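IMPACT family member YigZ (Escherichia coli, PDB 1VI7) is of uncertain function but may bind guanyl ribonucleotides and other anions and hydrolyse ribonucleoside triphosphates. Local coordinates at residues A[63-68]-A[89-94]; A[148-153]-A[193-198]; A[23-28]-A[118-123]; A[7-12]-A[29-34]. All coordinates share one frame; numbering follows the deposited sequence.

Interaction 1 of 4, residues A[63-68]-A[89-94]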
loop_
_atom_site.group_PDB
_atom_site.type_symbol
_atom_site.label_atom_id
_atom_site.label_comp_id
_atom_site.label_asym_id
_atom_site.label_seq_id
_atom_site.Cartn_x
_atom_site.Cartn_y
_atom_site.Cartn_z
ATOM N N ALA A 63 1.704 -2.221 6.526
ATOM C CA ALA A 63 2.760 -3.011 7.028
ATOM C C ALA A 63 2.188 -4.168 7.875
ATOM O O ALA A 63 2.981 -5.016 8.273
ATOM C CB ALA A 63 3.774 -2.295 7.837
ATOM N N PRO A 64 0.902 -4.151 8.143
ATOM C CA PRO A 64 -0.059 -3.153 7.730
ATOM C C PRO A 64 -0.179 -2.001 8.722
ATOM O O PRO A 64 0.399 -0.926 8.591
ATOM C CB PRO A 64 -1.370 -3.899 7.615
ATOM C CG PRO A 64 -1.263 -5.025 8.570
ATOM C CD PRO A 64 0.186 -5.206 8.925
ATOM N N ASP A 65 -0.779 -2.356 9.841
ATOM C CA ASP A 65 -0.967 -1.504 10.982
ATOM C C ASP A 65 0.298 -1.513 11.842
ATOM O O ASP A 65 0.301 -0.950 12.937
ATOM C CB ASP A 65 -2.157 -1.996 11.808
ATOM C CG ASP A 65 -3.469 -1.360 11.396
ATOM O OD1 ASP A 65 -3.688 -1.114 10.195
ATOM O OD2 ASP A 65 -4.286 -1.107 12.310
ATOM N N ASP A 66 1.303 -2.245 11.369
ATOM C CA ASP A 66 2.580 -2.296 12.056
ATOM C C ASP A 66 3.407 -1.107 11.572
ATOM O O ASP A 66 3.931 -0.347 12.375
ATOM C CB ASP A 66 3.314 -3.604 11.836
ATOM C CG ASP A 66 2.999 -4.636 12.911
ATOM O OD1 ASP A 66 3.480 -4.499 14.056
ATOM O OD2 ASP A 66 2.265 -5.592 12.601
ATOM N N SER A 67 3.439 -0.925 10.245
ATOM C CA SER A 67 4.163 0.249 9.753
ATOM C C SER A 67 3.129 1.359 9.532
ATOM O O SER A 67 2.081 1.167 8.965
ATOM C CB SER A 67 5.133 0.123 8.633
ATOM O OG SER A 67 5.156 1.206 7.730
ATOM N N GLN A 68 3.448 2.447 10.215
ATOM C CA GLN A 68 2.636 3.624 10.232
ATOM C C GLN A 68 3.015 4.623 9.135
ATOM O O GLN A 68 3.712 5.604 9.327
ATOM C CB GLN A 68 2.610 4.334 11.579
ATOM C CG GLN A 68 3.973 4.510 12.214
ATOM C CD GLN A 68 4.479 3.207 12.821
ATOM O OE1 GLN A 68 3.900 2.713 13.784
ATOM N NE2 GLN A 68 5.535 2.680 12.215
ATOM N N GLN A 89 -11.242 3.188 10.989
ATOM C CA GLN A 89 -11.842 2.094 10.244
ATOM C C GLN A 89 -10.731 1.339 9.500
ATOM O O GLN A 89 -10.454 0.153 9.726
ATOM C CB GLN A 89 -12.912 2.614 9.298
ATOM C CG GLN A 89 -14.109 3.310 9.908
ATOM C CD GLN A 89 -14.906 2.459 10.858
ATOM O OE1 GLN A 89 -15.362 1.361 10.551
ATOM N NE2 GLN A 89 -15.035 2.886 12.110
ATOM N N LEU A 90 -9.886 2.071 8.756
ATOM C CA LEU A 90 -8.817 1.354 8.040
ATOM C C LEU A 90 -7.943 0.652 9.035
ATOM O O LEU A 90 -7.652 -0.554 8.998
ATOM C CB LEU A 90 -8.101 2.295 7.095
ATOM C CG LEU A 90 -9.010 3.212 6.250
ATOM C CD1 LEU A 90 -8.227 4.363 5.653
ATOM C CD2 LEU A 90 -9.696 2.457 5.125
ATOM N N MET A 91 -7.700 1.321 10.177
ATOM C CA MET A 91 -6.903 0.577 11.195
ATOM C C MET A 91 -7.699 -0.587 11.707
ATOM O O MET A 91 -7.149 -1.636 11.952
ATOM C CB MET A 91 -6.446 1.547 12.276
ATOM C CG MET A 91 -5.472 2.585 11.690
ATOM S SD MET A 91 -4.510 3.415 12.944
ATOM C CE MET A 91 -3.529 2.099 13.614
ATOM N N GLY A 92 -9.013 -0.421 11.878
ATOM C CA GLY A 92 -9.890 -1.472 12.355
ATOM C C GLY A 92 -9.903 -2.677 11.411
ATOM O O GLY A 92 -9.841 -3.811 11.860
ATOM N N SER A 93 -9.920 -2.450 10.098
ATOM C CA SER A 93 -9.998 -3.528 9.152
ATOM C C SER A 93 -8.853 -4.520 9.177
ATOM O O SER A 93 -9.088 -5.737 8.991
ATOM C CB SER A 93 -10.200 -3.022 7.734
ATOM O OG SER A 93 -9.470 -1.847 7.521
ATOM N N GLY A 94 -7.634 -4.018 9.298
ATOM C CA GLY A 94 -6.464 -4.910 9.347
ATOM C C GLY A 94 -6.081 -5.279 7.900
ATOM O O GLY A 94 -5.974 -6.446 7.528
HETATM O O HOH W 1 -5.699 -2.022 8.795
#

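Interaction 2 of 4, residues A[148-153]-A[193-198]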
loop_
_atom_site.group_PDB
_atom_site.type_symbol
_atom_site.label_atom_id
_atom_site.label_comp_id
_atom_site.label_asym_id
_atom_site.label_seq_id
_atom_site.Cartn_x
_atom_site.Cartn_y
_atom_site.Cartn_z
ATOM N N TYR A 148 31.452 -9.278 -13.057
ATOM C CA TYR A 148 30.692 -8.823 -14.206
ATOM C C TYR A 148 30.276 -9.917 -15.177
ATOM O O TYR A 148 29.326 -9.722 -15.956
ATOM C CB TYR A 148 31.462 -7.736 -14.979
ATOM C CG TYR A 148 31.481 -6.418 -14.250
ATOM C CD1 TYR A 148 32.459 -6.173 -13.307
ATOM C CD2 TYR A 148 30.494 -5.456 -14.414
ATOM C CE1 TYR A 148 32.467 -5.025 -12.566
ATOM C CE2 TYR A 148 30.518 -4.263 -13.714
ATOM C CZ TYR A 148 31.527 -4.038 -12.809
ATOM O OH TYR A 148 31.568 -2.890 -12.046
ATOM N N HIS A 149 31.060 -10.976 -15.312
ATOM C CA HIS A 149 30.795 -12.061 -16.223
ATOM C C HIS A 149 29.734 -13.000 -15.665
ATOM O O HIS A 149 29.441 -14.051 -16.252
ATOM C CB HIS A 149 32.062 -12.847 -16.574
ATOM C CG HIS A 149 32.615 -13.643 -15.453
ATOM N ND1 HIS A 149 32.065 -14.854 -15.078
ATOM C CD2 HIS A 149 33.610 -13.411 -14.568
ATOM C CE1 HIS A 149 32.708 -15.356 -14.035
ATOM N NE2 HIS A 149 33.638 -14.484 -13.677
ATOM N N GLN A 150 29.260 -12.737 -14.457
ATOM C CA GLN A 150 28.183 -13.475 -13.837
ATOM C C GLN A 150 26.887 -12.670 -13.781
ATOM O O GLN A 150 25.834 -13.217 -13.494
ATOM C CB GLN A 150 28.563 -13.963 -12.447
ATOM C CG GLN A 150 29.858 -14.731 -12.380
ATOM C CD GLN A 150 30.403 -14.888 -10.978
ATOM O OE1 GLN A 150 30.713 -13.938 -10.260
ATOM N NE2 GLN A 150 30.577 -16.128 -10.564
ATOM N N LEU A 151 26.883 -11.403 -14.115
ATOM C CA LEU A 151 25.692 -10.571 -14.103
ATOM C C LEU A 151 24.514 -11.168 -14.836
ATOM O O LEU A 151 23.642 -11.752 -14.169
ATOM C CB LEU A 151 25.980 -9.171 -14.609
ATOM C CG LEU A 151 25.201 -8.038 -13.945
ATOM C CD1 LEU A 151 25.211 -8.205 -12.437
ATOM C CD2 LEU A 151 25.818 -6.698 -14.345
ATOM N N THR A 152 24.456 -11.120 -16.162
ATOM C CA THR A 152 23.344 -11.701 -16.902
ATOM C C THR A 152 22.923 -13.048 -16.329
ATOM O O THR A 152 21.744 -13.247 -16.036
ATOM C CB THR A 152 23.556 -11.835 -18.403
ATOM O OG1 THR A 152 24.532 -12.830 -18.707
ATOM C CG2 THR A 152 23.947 -10.508 -19.034
ATOM N N GLY A 153 23.853 -13.975 -16.124
ATOM C CA GLY A 153 23.560 -15.253 -15.524
ATOM C C GLY A 153 22.725 -15.108 -14.259
ATOM O O GLY A 153 21.752 -15.860 -14.091
ATOM N N ALA A 193 24.855 -21.687 -6.323
ATOM C CA ALA A 193 26.075 -22.452 -6.064
ATOM C C ALA A 193 26.423 -23.310 -7.257
ATOM O O ALA A 193 27.564 -23.309 -7.714
ATOM C CB ALA A 193 25.921 -23.247 -4.773
ATOM N N ASP A 194 25.476 -23.948 -7.922
ATOM C CA ASP A 194 25.831 -24.807 -9.049
ATOM C C ASP A 194 26.337 -23.988 -10.217
ATOM O O ASP A 194 27.224 -24.482 -10.924
ATOM C CB ASP A 194 24.735 -25.766 -9.455
ATOM C CG ASP A 194 24.539 -26.911 -8.476
ATOM O OD1 ASP A 194 25.148 -26.916 -7.380
ATOM O OD2 ASP A 194 23.788 -27.853 -8.795
ATOM N N PHE A 195 25.929 -22.755 -10.341
ATOM C CA PHE A 195 26.255 -21.797 -11.359
ATOM C C PHE A 195 27.655 -21.211 -11.180
ATOM O O PHE A 195 28.288 -20.702 -12.125
ATOM C CB PHE A 195 25.256 -20.626 -11.286
ATOM C CG PHE A 195 25.591 -19.406 -12.079
ATOM C CD1 PHE A 195 25.478 -19.425 -13.471
ATOM C CD2 PHE A 195 26.056 -18.252 -11.477
ATOM C CE1 PHE A 195 25.781 -18.319 -14.229
ATOM C CE2 PHE A 195 26.326 -17.116 -12.246
ATOM C CZ PHE A 195 26.131 -17.124 -13.598
ATOM N N SER A 196 28.137 -21.278 -9.938
ATOM C CA SER A 196 29.418 -20.649 -9.661
ATOM C C SER A 196 30.338 -21.558 -8.894
ATOM O O SER A 196 31.279 -21.082 -8.263
ATOM C CB SER A 196 29.131 -19.367 -8.846
ATOM O OG SER A 196 28.759 -19.804 -7.526
ATOM N N ARG A 197 30.024 -22.845 -8.848
ATOM C CA ARG A 197 30.882 -23.800 -8.146
ATOM C C ARG A 197 31.125 -23.390 -6.714
ATOM O O ARG A 197 32.252 -23.388 -6.202
ATOM C CB ARG A 197 32.142 -23.991 -8.964
ATOM C CG ARG A 197 32.007 -24.947 -10.132
ATOM C CD ARG A 197 33.184 -24.960 -11.052
ATOM N NE ARG A 197 33.446 -23.649 -11.610
ATOM C CZ ARG A 197 34.571 -23.200 -12.137
ATOM N NH1 ARG A 197 34.715 -21.982 -12.629
ATOM N NH2 ARG A 197 35.612 -24.028 -12.175
ATOM N N GLY A 198 30.037 -23.029 -6.018
ATOM C CA GLY A 198 29.962 -22.653 -4.660
ATOM C C GLY A 198 30.782 -21.505 -4.167
ATOM O O GLY A 198 30.885 -21.326 -2.942
HETATM O O HOH W 2 29.936 -18.202 -12.315
#

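Interaction 3 of 4, residues A[23-28]-A[118-123]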
loop_
_atom_site.group_PDB
_atom_site.type_symbol
_atom_site.label_atom_id
_atom_site.label_comp_id
_atom_site.label_asym_id
_atom_site.label_seq_id
_atom_site.Cartn_x
_atom_site.Cartn_y
_atom_site.Cartn_z
ATOM N N SER A 23 -27.794 15.547 1.397
ATOM C CA SER A 23 -26.422 15.793 0.986
ATOM C C SER A 23 -25.833 14.573 0.315
ATOM O O SER A 23 -26.415 13.485 0.435
ATOM C CB SER A 23 -25.611 16.157 2.240
ATOM O OG SER A 23 -26.284 17.194 2.959
ATOM N N ARG A 24 -24.651 14.624 -0.292
ATOM C CA ARG A 24 -24.214 13.409 -1.010
ATOM C C ARG A 24 -22.797 12.992 -0.732
ATOM O O ARG A 24 -21.819 13.561 -1.218
ATOM C CB ARG A 24 -24.504 13.606 -2.483
ATOM C CG ARG A 24 -24.006 12.612 -3.480
ATOM C CD ARG A 24 -24.685 11.295 -3.529
ATOM N NE ARG A 24 -26.113 11.244 -3.516
ATOM C CZ ARG A 24 -26.946 11.294 -2.489
ATOM N NH1 ARG A 24 -26.501 11.420 -1.243
ATOM N NH2 ARG A 24 -28.261 11.221 -2.682
ATOM N N PHE A 25 -22.699 11.882 0.011
ATOM C CA PHE A 25 -21.424 11.316 0.390
ATOM C C PHE A 25 -21.081 10.039 -0.382
ATOM O O PHE A 25 -21.703 8.980 -0.178
ATOM C CB PHE A 25 -21.394 11.037 1.880
ATOM C CG PHE A 25 -21.740 12.160 2.802
ATOM C CD1 PHE A 25 -23.034 12.310 3.280
ATOM C CD2 PHE A 25 -20.758 13.037 3.263
ATOM C CE1 PHE A 25 -23.363 13.310 4.173
ATOM C CE2 PHE A 25 -21.079 14.038 4.141
ATOM C CZ PHE A 25 -22.374 14.180 4.596
ATOM N N ILE A 26 -19.984 10.091 -1.122
ATOM C CA ILE A 26 -19.496 9.017 -1.922
ATOM C C ILE A 26 -18.080 8.598 -1.544
ATOM O O ILE A 26 -17.102 9.178 -1.975
ATOM C CB ILE A 26 -19.501 9.335 -3.431
ATOM N N THR A 27 -18.018 7.487 -0.806
ATOM C CA THR A 27 -16.779 6.884 -0.367
ATOM C C THR A 27 -16.178 6.033 -1.472
ATOM O O THR A 27 -16.944 5.343 -2.153
ATOM C CB THR A 27 -17.005 5.945 0.842
ATOM O OG1 THR A 27 -17.830 6.659 1.775
ATOM C CG2 THR A 27 -15.660 5.612 1.490
ATOM N N MET A 28 -14.883 6.129 -1.663
ATOM C CA MET A 28 -14.188 5.379 -2.694
ATOM C C MET A 28 -12.876 4.843 -2.124
ATOM O O MET A 28 -12.089 5.557 -1.519
ATOM C CB MET A 28 -13.938 6.258 -3.923
ATOM C CG MET A 28 -15.221 6.760 -4.592
ATOM S SD MET A 28 -14.926 8.011 -5.867
ATOM C CE MET A 28 -13.741 7.117 -6.888
ATOM N N LYS A 118 -20.448 10.251 11.626
ATOM C CA LYS A 118 -21.103 9.044 11.118
ATOM C C LYS A 118 -21.155 9.035 9.594
ATOM O O LYS A 118 -21.333 7.979 8.957
ATOM C CB LYS A 118 -22.452 8.813 11.745
ATOM C CG LYS A 118 -22.632 9.226 13.180
ATOM C CD LYS A 118 -22.468 8.110 14.209
ATOM C CE LYS A 118 -22.316 8.690 15.612
ATOM N NZ LYS A 118 -23.512 9.497 16.030
ATOM N N ALA A 119 -20.919 10.175 8.957
ATOM C CA ALA A 119 -20.966 10.255 7.515
ATOM C C ALA A 119 -19.606 9.899 6.915
ATOM O O ALA A 119 -19.518 9.358 5.814
ATOM C CB ALA A 119 -21.425 11.609 7.040
ATOM N N TYR A 120 -18.557 10.177 7.660
ATOM C CA TYR A 120 -17.211 9.908 7.200
ATOM C C TYR A 120 -16.705 8.578 7.704
ATOM O O TYR A 120 -16.318 7.749 6.886
ATOM C CB TYR A 120 -16.306 11.064 7.627
ATOM C CG TYR A 120 -16.591 12.298 6.780
ATOM C CD1 TYR A 120 -16.212 12.284 5.442
ATOM C CD2 TYR A 120 -17.252 13.413 7.276
ATOM C CE1 TYR A 120 -16.472 13.371 4.640
ATOM C CE2 TYR A 120 -17.534 14.490 6.463
ATOM C CZ TYR A 120 -17.121 14.473 5.153
ATOM O OH TYR A 120 -17.368 15.539 4.318
ATOM N N GLY A 121 -16.652 8.408 9.021
ATOM C CA GLY A 121 -16.220 7.146 9.613
ATOM C C GLY A 121 -17.107 6.037 9.044
ATOM O O GLY A 121 -16.662 5.129 8.334
ATOM N N GLY A 122 -18.411 6.199 9.216
ATOM C CA GLY A 122 -19.412 5.293 8.709
ATOM C C GLY A 122 -19.318 5.004 7.225
ATOM O O GLY A 122 -19.720 3.942 6.756
ATOM N N GLY A 123 -18.990 6.015 6.429
ATOM C CA GLY A 123 -18.831 5.884 4.992
ATOM C C GLY A 123 -17.717 4.882 4.705
ATOM O O GLY A 123 -17.964 3.894 4.002
#

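Interaction 4 of 4, residues A[7-12]-A[29-34]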
loop_
_atom_site.group_PDB
_atom_site.type_symbol
_atom_site.label_atom_id
_atom_site.label_comp_id
_atom_site.label_asym_id
_atom_site.label_seq_id
_atom_site.Cartn_x
_atom_site.Cartn_y
_atom_site.Cartn_z
ATOM N N TRP A 7 0.183 -9.922 5.007
ATOM C CA TRP A 7 -1.033 -9.187 5.304
ATOM C C TRP A 7 -1.989 -9.207 4.113
ATOM O O TRP A 7 -1.612 -9.712 3.059
ATOM C CB TRP A 7 -0.688 -7.774 5.729
ATOM C CG TRP A 7 0.049 -6.915 4.762
ATOM C CD1 TRP A 7 -0.487 -6.152 3.770
ATOM C CD2 TRP A 7 1.464 -6.687 4.712
ATOM N NE1 TRP A 7 0.489 -5.473 3.099
ATOM C CE2 TRP A 7 1.702 -5.784 3.660
ATOM C CE3 TRP A 7 2.549 -7.170 5.452
ATOM C CZ2 TRP A 7 2.985 -5.336 3.316
ATOM C CZ3 TRP A 7 3.812 -6.724 5.109
ATOM C CH2 TRP A 7 4.032 -5.826 4.063
ATOM N N LEU A 8 -3.190 -8.663 4.293
ATOM C CA LEU A 8 -4.161 -8.628 3.218
ATOM C C LEU A 8 -4.200 -7.220 2.634
ATOM O O LEU A 8 -3.758 -6.301 3.331
ATOM C CB LEU A 8 -5.561 -9.011 3.690
ATOM C CG LEU A 8 -5.763 -10.356 4.377
ATOM C CD1 LEU A 8 -7.191 -10.513 4.861
ATOM C CD2 LEU A 8 -5.394 -11.518 3.474
ATOM N N ILE A 9 -4.485 -7.104 1.344
ATOM C CA ILE A 9 -4.600 -5.783 0.712
ATOM C C ILE A 9 -5.806 -5.812 -0.217
ATOM O O ILE A 9 -6.362 -6.904 -0.458
ATOM C CB ILE A 9 -3.334 -5.401 -0.043
ATOM C CG1 ILE A 9 -2.965 -6.414 -1.137
ATOM C CG2 ILE A 9 -2.111 -5.244 0.876
ATOM C CD1 ILE A 9 -3.447 -6.044 -2.507
ATOM N N PRO A 10 -6.217 -4.671 -0.762
ATOM C CA PRO A 10 -7.354 -4.632 -1.650
ATOM C C PRO A 10 -7.075 -5.254 -3.011
ATOM O O PRO A 10 -6.206 -4.781 -3.756
ATOM C CB PRO A 10 -7.663 -3.143 -1.793
ATOM C CG PRO A 10 -6.878 -2.437 -0.799
ATOM C CD PRO A 10 -5.747 -3.333 -0.393
ATOM N N ALA A 11 -7.960 -6.124 -3.478
ATOM C CA ALA A 11 -7.893 -6.776 -4.776
ATOM C C ALA A 11 -8.725 -6.063 -5.826
ATOM O O ALA A 11 -8.769 -6.381 -7.021
ATOM C CB ALA A 11 -8.347 -8.230 -4.638
ATOM N N ALA A 12 -9.480 -5.068 -5.409
ATOM C CA ALA A 12 -10.310 -4.308 -6.332
ATOM C C ALA A 12 -10.817 -3.074 -5.577
ATOM O O ALA A 12 -10.907 -3.106 -4.354
ATOM C CB ALA A 12 -11.479 -5.080 -6.879
ATOM N N LEU A 29 -12.773 3.526 -2.078
ATOM C CA LEU A 29 -11.608 2.782 -1.616
ATOM C C LEU A 29 -10.799 2.327 -2.843
ATOM O O LEU A 29 -11.370 2.408 -3.944
ATOM C CB LEU A 29 -12.067 1.504 -0.877
ATOM C CG LEU A 29 -12.250 1.604 0.620
ATOM C CD1 LEU A 29 -13.158 2.761 0.968
ATOM C CD2 LEU A 29 -12.757 0.306 1.235
ATOM N N ALA A 30 -9.607 1.801 -2.649
ATOM C CA ALA A 30 -8.755 1.358 -3.738
ATOM C C ALA A 30 -7.393 0.910 -3.237
ATOM O O ALA A 30 -6.972 1.379 -2.185
ATOM C CB ALA A 30 -8.518 2.571 -4.670
ATOM N N HIS A 31 -6.655 0.110 -3.992
ATOM C CA HIS A 31 -5.311 -0.331 -3.578
ATOM C C HIS A 31 -4.280 0.755 -3.825
ATOM O O HIS A 31 -4.188 1.308 -4.929
ATOM C CB HIS A 31 -4.929 -1.586 -4.355
ATOM C CG HIS A 31 -3.509 -2.033 -4.197
ATOM N ND1 HIS A 31 -2.517 -1.727 -5.100
ATOM C CD2 HIS A 31 -2.905 -2.785 -3.243
ATOM C CE1 HIS A 31 -1.378 -2.265 -4.706
ATOM N NE2 HIS A 31 -1.582 -2.922 -3.574
ATOM N N THR A 32 -3.508 1.121 -2.810
ATOM C CA THR A 32 -2.505 2.182 -2.935
ATOM C C THR A 32 -1.225 1.817 -2.189
ATOM O O THR A 32 -1.134 2.022 -0.978
ATOM C CB THR A 32 -2.976 3.526 -2.343
ATOM O OG1 THR A 32 -3.220 3.376 -0.937
ATOM C CG2 THR A 32 -4.204 4.080 -3.028
ATOM N N ASP A 33 -0.241 1.254 -2.895
ATOM C CA ASP A 33 1.018 0.941 -2.183
ATOM C C ASP A 33 1.880 2.224 -2.192
ATOM O O ASP A 33 2.138 2.823 -3.241
ATOM C CB ASP A 33 1.755 -0.254 -2.709
ATOM C CG ASP A 33 3.027 -0.613 -1.972
ATOM O OD1 ASP A 33 3.620 -1.689 -2.238
ATOM O OD2 ASP A 33 3.464 0.167 -1.092
ATOM N N GLY A 34 2.024 2.771 -0.976
ATOM C CA GLY A 34 2.739 3.967 -0.687
ATOM C C GLY A 34 1.941 5.254 -0.807
ATOM O O GLY A 34 0.899 5.376 -1.462
#

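Interaction 1 of 4, residues A[63-68]-A[89-94]
D65 reaches from the loop 63-68 to the last turn of helix 84-93, where its carboxylate lies against M91. The close part of the contact is this one meeting. OD2 approaches CB of M91 at 3.4 Å, and the thioether chain curls round the same oxygen: the bend at chi3 of M91 (65°) brings CE to 3.5 Å from OD2 of D65. OD2 of D65 also stands 2.9 Å from the carbonyl O of M91, but both are acceptors, so this approach is not a bond.

The looser side, at OD1 of D65, L90 and G94, is bridged by solvent. Water 1 lies within hydrogen-bonding distance of OD1 of D65 (2.6 Å) and of O of L90 (2.5 Å), though it may have to share its protons among more acceptors than it can serve, and it takes a weak bond from N of G94 at 2.8 Å. O of L90 also accepts OG of S93 at 2.7 Å, with the hydroxyl 20° out of the carbonyl plane. A cis peptide bond precedes P64, next to D65 in this loop, and the D65 side chain also touches V60.

Putting an alanine in place of D65 would probably leave water 1 without its carboxylate anchor and remove the oxygen that packs against CB and CE of M91.

The carboxylate and the carbonyls of L90 and M91 are all acceptors, so a donor such as water 1 is needed to link them, and apolar contact with M91 supplies the rest.

Interaction 2 of 4, residues A[148-153]-A[193-198]
In the helix pair of an alpha-beta sandwich, the start of helix 151-160 lies beside the end of helix 185-196: Q150, just before the former, and G153 in its first turn face F195 and S196. F195 carries the contact. Its CG stands anti to the backbone N (chi1 168°), which sends the ring across the gap between the helices. CZ of F195 lies 3.7 Å from CA of G153, an approach allowed by the missing beta carbon. CB of Q150 comes in at the ring edge, near its plane, 3.9 Å from CE2 of F195. I154, L157 and L200 also touch the phenyl group.

The amide of Q150 is held at both ends. Its OE1 accepts from the backbone N of E147, while NE2 of Q150 donates to water 2 at 2.8 Å, and that water donates to O of F195 at 3.0 Å. It thus ties the side chain to the closing turn of helix 185-196. In that turn O of A193 accepts N of S196 and, from the opposite face of its plane, N of G198 at 3.0 Å, as the chain turns at R197 with positive phi. OG of S196 bonds back to O of L192.

With its beta-alpha-beta-beta-alpha-beta order and a four-stranded antiparallel sheet arranged 2-3-1-4, this part of the chain has the ferredoxin-like topology, in which such a helix pair lies side by side.

Interaction 3 of 4, residues A[23-28]-A[118-123]
Strand 23-28 and helix 118-123 run nearly parallel, 27° apart in direction, with axes 9.1 Å from each other at closest approach. The backbones draw nearer toward the C-terminal end of the pair: the CA atoms of F25 and A119 are 7.2 Å apart, those of T27 and G123 only 5.8 Å.

F25 fills the wider end. Its CG lies anti to the carbonyl carbon (chi1 -53°), and this lifts the ring from the strand toward the helix. The methyl CB of A119 sits over the middle of one face, 3.7 Å from the ring centroid of F25, a CH-pi contact. The edge of the same ring points at the face of Y120 in a T-shaped pair, centroids 5.7 Å apart and planes at 83°. OH of Y120 lies near the plane of the F25 ring and is satisfied by OE1 of E77.

T27 works at the narrow end. OG1 of T27 comes within 3.4 Å of C of G123, where the lack of a side chain lets strand and helix close up; V124 and A127 continue the packing.

Replacing F25 by an alanine would probably open a gap beneath the A119 methyl and leave the face of Y120 without its aromatic edge.

All five touching residues are buried, and the contact between the two segments is van der Waals, CH-pi and aromatic in kind, consistent with a helix seated on the sheet mainly by packing.

Interaction 4 of 4, residues A[7-12]-A[29-34]
H31 and the pair I9-P10 join two strands that cross without pairing: strands 7-10 and 29-31 differ by 118° in direction, their axes approach to 6.6 Å, and the nearest CA atoms, of P10 and H31, are 5.1 Å apart.

H31 can be followed outward. CB of H31 rests 3.5 Å from the carbonyl O of P10 and 4.1 Å from CB of the same proline. Because CG of H31 stands anti to the backbone N (chi1 171°), the imidazole extends past P10 toward the end of I9, and this CG stays 3.9 Å from O of P10. CD2 of H31 then meets CD1 of I9 at 3.4 Å. At the tip NE2 of H31 lies 3.8 Å from CD1 of I9, while its hydrogen bond goes outside both segments, to OE2 of E97. The other carboxylate oxygen of E97 takes a weak bond from NE1 of W7, so one glutamate draws on both segments.

The isoleucine reaches the ring through CG1, which lies between the backbone N and the carbonyl carbon (chi1 58°) and carries CD1 to the imidazole. P10 backs up the base of H31, its CG packing 3.8 Å from CA of H31, and its ring also touches I98 and L131.

Backbone pairing goes elsewhere: I9 bonds with Q134 of strand 133-136, and L29 with V14. The arrangement is that of a short two-stranded antiparallel ribbon laid across the end of a strand from a separate five-stranded sheet, packed on it by side chains.

Interaction 3 is the core contact of the set, all its touching residues buried and its chemistry aromatic and aliphatic. Interaction 4 uses the other end of the same strand, 23-31, where burial is partial and an exposed histidine leans on apolar side chains while bonding to a glutamate. Interaction 1 touches both: Q89 packs against G121 of interaction 3, and A63 and P64 against W7 of interaction 4, yet its own joint is polar and partly hydrated. Interaction 2 stands apart, its centre about 41 Å from that of interaction 1, in the ferredoxin-like part. It too is partly buried and water-bridged, but around a phenyl ring between two helices.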